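Side-chain contact in phosphotriesterase homology protein (Escherichia coli, PDB 1BF6), which hydrolyses phosphorylated glyceryl acetates, and also aromatic acetates and propionates, using two zinc ions held in a TIM-barrel fold of the phosphotriesterase family: residues D106-G111 with L117-I122. Residues are numbered along the deposited sequence; the frame is centred on the assembly and turned at random.
Sequences DEIEQG and LKAGII
Ala119 N donates to Glu107 O at 2.9 Å, tying the C-terminal part of helix 97-109 to the chain that runs back alongside it. The bond is nearly straight at the hydrogen (172°), yet the N-H comes from above the plane of the Glu107 carbonyl (38°) and misses its lone pairs. Ala119 CB points at the helix and rests 3.6 Å from Glu107 O, a close fit that suits a short side chain. Ala119 O takes a CA-H...O contact from Ile108 CA at 3.4 Å.

Ile108 CG1 lies against Ala119 O and CB. Although CB leaves the strand, CG1 anti to the carbonyl carbon and an extended chi2 carry CD1 to Ile122 CG1 at 3.9 Å, so a branched, apolar residue fits this buried position.

Lys118 lays its aliphatic chain along the carbonyls at the helix end, with CB 3.4 Å from Ile108 O and CE 3.2 Å from Glu109 O. A bend at chi4 (60°) turns NZ to a weak hydrogen bond with Glu116 O; a long, flexible residue suits this exposed edge. Gly111 has positive phi, where a side chain would collide with Gln110 O, and its CA comes 3.1 Å from Leu117 O.

Behind this layer, buried Glu107 is satisfied by Arg60 (salt bridge) and Thr80. The contact forms the alpha-to-beta connection from helix 97-109 to strand 122-126, which carries the zinc ligand Glu124: Ala119 packs on strand 75-80, while Ile108 and Ile122 touch helix 134-150.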
loop_
_atom_site.group_PDB
_atom_site.type_symbol
_atom_site.label_atom_id
_atom_site.label_comp_id
_atom_site.label_asym_id
_atom_site.label_seq_id
_atom_site.Cartn_x
_atom_site.Cartn_y
_atom_site.Cartn_z
ATOM N N ASP A 106 -0.020 -0.052 -19.960
ATOM C CA ASP A 106 -1.310 -0.448 -20.517
ATOM C C ASP A 106 -2.345 -0.768 -19.434
ATOM O O ASP A 106 -3.543 -0.643 -19.662
ATOM C CB ASP A 106 -1.167 -1.651 -21.447
ATOM C CG ASP A 106 -0.407 -1.327 -22.740
ATOM O OD1 ASP A 106 -0.061 -0.152 -22.998
ATOM O OD2 ASP A 106 -0.146 -2.280 -23.495
ATOM N N GLU A 107 -1.886 -1.247 -18.288
ATOM C CA GLU A 107 -2.810 -1.557 -17.206
ATOM C C GLU A 107 -3.362 -0.247 -16.642
ATOM O O GLU A 107 -4.516 -0.191 -16.209
ATOM C CB GLU A 107 -2.139 -2.415 -16.130
ATOM C CG GLU A 107 -1.952 -3.877 -16.584
ATOM C CD GLU A 107 -1.951 -4.891 -15.436
ATOM O OE1 GLU A 107 -1.358 -4.615 -14.373
ATOM O OE2 GLU A 107 -2.526 -5.980 -15.626
ATOM N N ILE A 108 -2.550 0.808 -16.734
ATOM C CA ILE A 108 -2.910 2.154 -16.279
ATOM C C ILE A 108 -3.806 2.859 -17.304
ATOM O O ILE A 108 -4.816 3.471 -16.943
ATOM C CB ILE A 108 -1.637 3.015 -16.056
ATOM C CG1 ILE A 108 -0.938 2.598 -14.771
ATOM C CG2 ILE A 108 -1.955 4.518 -16.085
ATOM C CD1 ILE A 108 0.448 3.174 -14.622
ATOM N N GLU A 109 -3.460 2.713 -18.587
ATOM C CA GLU A 109 -4.167 3.371 -19.682
ATOM C C GLU A 109 -5.382 2.682 -20.271
ATOM O O GLU A 109 -6.364 3.346 -20.581
ATOM C CB GLU A 109 -3.191 3.723 -20.834
ATOM C CG GLU A 109 -1.957 4.520 -20.431
ATOM C CD GLU A 109 -2.238 6.000 -20.207
ATOM O OE1 GLU A 109 -3.382 6.367 -19.876
ATOM O OE2 GLU A 109 -1.303 6.811 -20.366
ATOM N N GLN A 110 -5.321 1.363 -20.458
ATOM C CA GLN A 110 -6.440 0.637 -21.056
ATOM C C GLN A 110 -7.361 -0.091 -20.076
ATOM O O GLN A 110 -8.580 -0.058 -20.226
ATOM C CB GLN A 110 -5.939 -0.374 -22.092
ATOM C CG GLN A 110 -4.914 0.166 -23.083
ATOM C CD GLN A 110 -5.363 1.442 -23.773
ATOM O OE1 GLN A 110 -6.516 1.569 -24.208
ATOM N NE2 GLN A 110 -4.450 2.405 -23.866
ATOM N N GLY A 111 -6.776 -0.806 -19.120
ATOM C CA GLY A 111 -7.592 -1.539 -18.166
ATOM C C GLY A 111 -6.908 -2.770 -17.605
ATOM O O GLY A 111 -5.830 -3.183 -18.060
ATOM N N LEU A 117 -12.054 -1.220 -15.458
ATOM C CA LEU A 117 -11.241 -0.647 -14.381
ATOM C C LEU A 117 -9.777 -0.516 -14.825
ATOM O O LEU A 117 -9.253 -1.397 -15.509
ATOM C CB LEU A 117 -11.336 -1.523 -13.108
ATOM C CG LEU A 117 -10.615 -1.057 -11.830
ATOM C CD1 LEU A 117 -11.117 0.338 -11.425
ATOM C CD2 LEU A 117 -10.831 -2.042 -10.685
ATOM N N LYS A 118 -9.129 0.585 -14.439
ATOM C CA LYS A 118 -7.729 0.830 -14.783
ATOM C C LYS A 118 -6.898 0.958 -13.527
ATOM O O LYS A 118 -7.406 1.385 -12.488
ATOM C CB LYS A 118 -7.586 2.138 -15.585
ATOM C CG LYS A 118 -8.276 2.134 -16.938
ATOM C CD LYS A 118 -8.277 3.518 -17.554
ATOM C CE LYS A 118 -9.043 3.535 -18.872
ATOM N NZ LYS A 118 -10.461 3.126 -18.677
ATOM N N ALA A 119 -5.616 0.609 -13.620
ATOM C CA ALA A 119 -4.714 0.749 -12.486
ATOM C C ALA A 119 -4.438 2.246 -12.270
ATOM O O ALA A 119 -4.177 2.991 -13.231
ATOM C CB ALA A 119 -3.405 0.002 -12.739
ATOM N N GLY A 120 -4.546 2.689 -11.018
ATOM C CA GLY A 120 -4.295 4.079 -10.694
ATOM C C GLY A 120 -2.958 4.326 -10.028
ATOM O O GLY A 120 -2.608 5.480 -9.769
ATOM N N ILE A 121 -2.190 3.264 -9.766
ATOM C CA ILE A 121 -0.890 3.381 -9.108
ATOM C C ILE A 121 -0.028 2.167 -9.487
ATOM O O ILE A 121 -0.568 1.121 -9.852
ATOM C CB ILE A 121 -1.072 3.456 -7.534
ATOM C CG1 ILE A 121 0.221 3.869 -6.834
ATOM C CG2 ILE A 121 -1.560 2.112 -6.983
ATOM C CD1 ILE A 121 0.018 4.288 -5.372
ATOM N N ILE A 122 1.288 2.353 -9.500
ATOM C CA ILE A 122 2.251 1.281 -9.811
ATOM C C ILE A 122 2.592 0.780 -8.422
ATOM O O ILE A 122 3.318 1.433 -7.662
ATOM C CB ILE A 122 3.514 1.827 -10.501
ATOM C CG1 ILE A 122 3.146 2.432 -11.863
ATOM C CG2 ILE A 122 4.579 0.726 -10.604
ATOM C CD1 ILE A 122 4.123 3.468 -12.326
#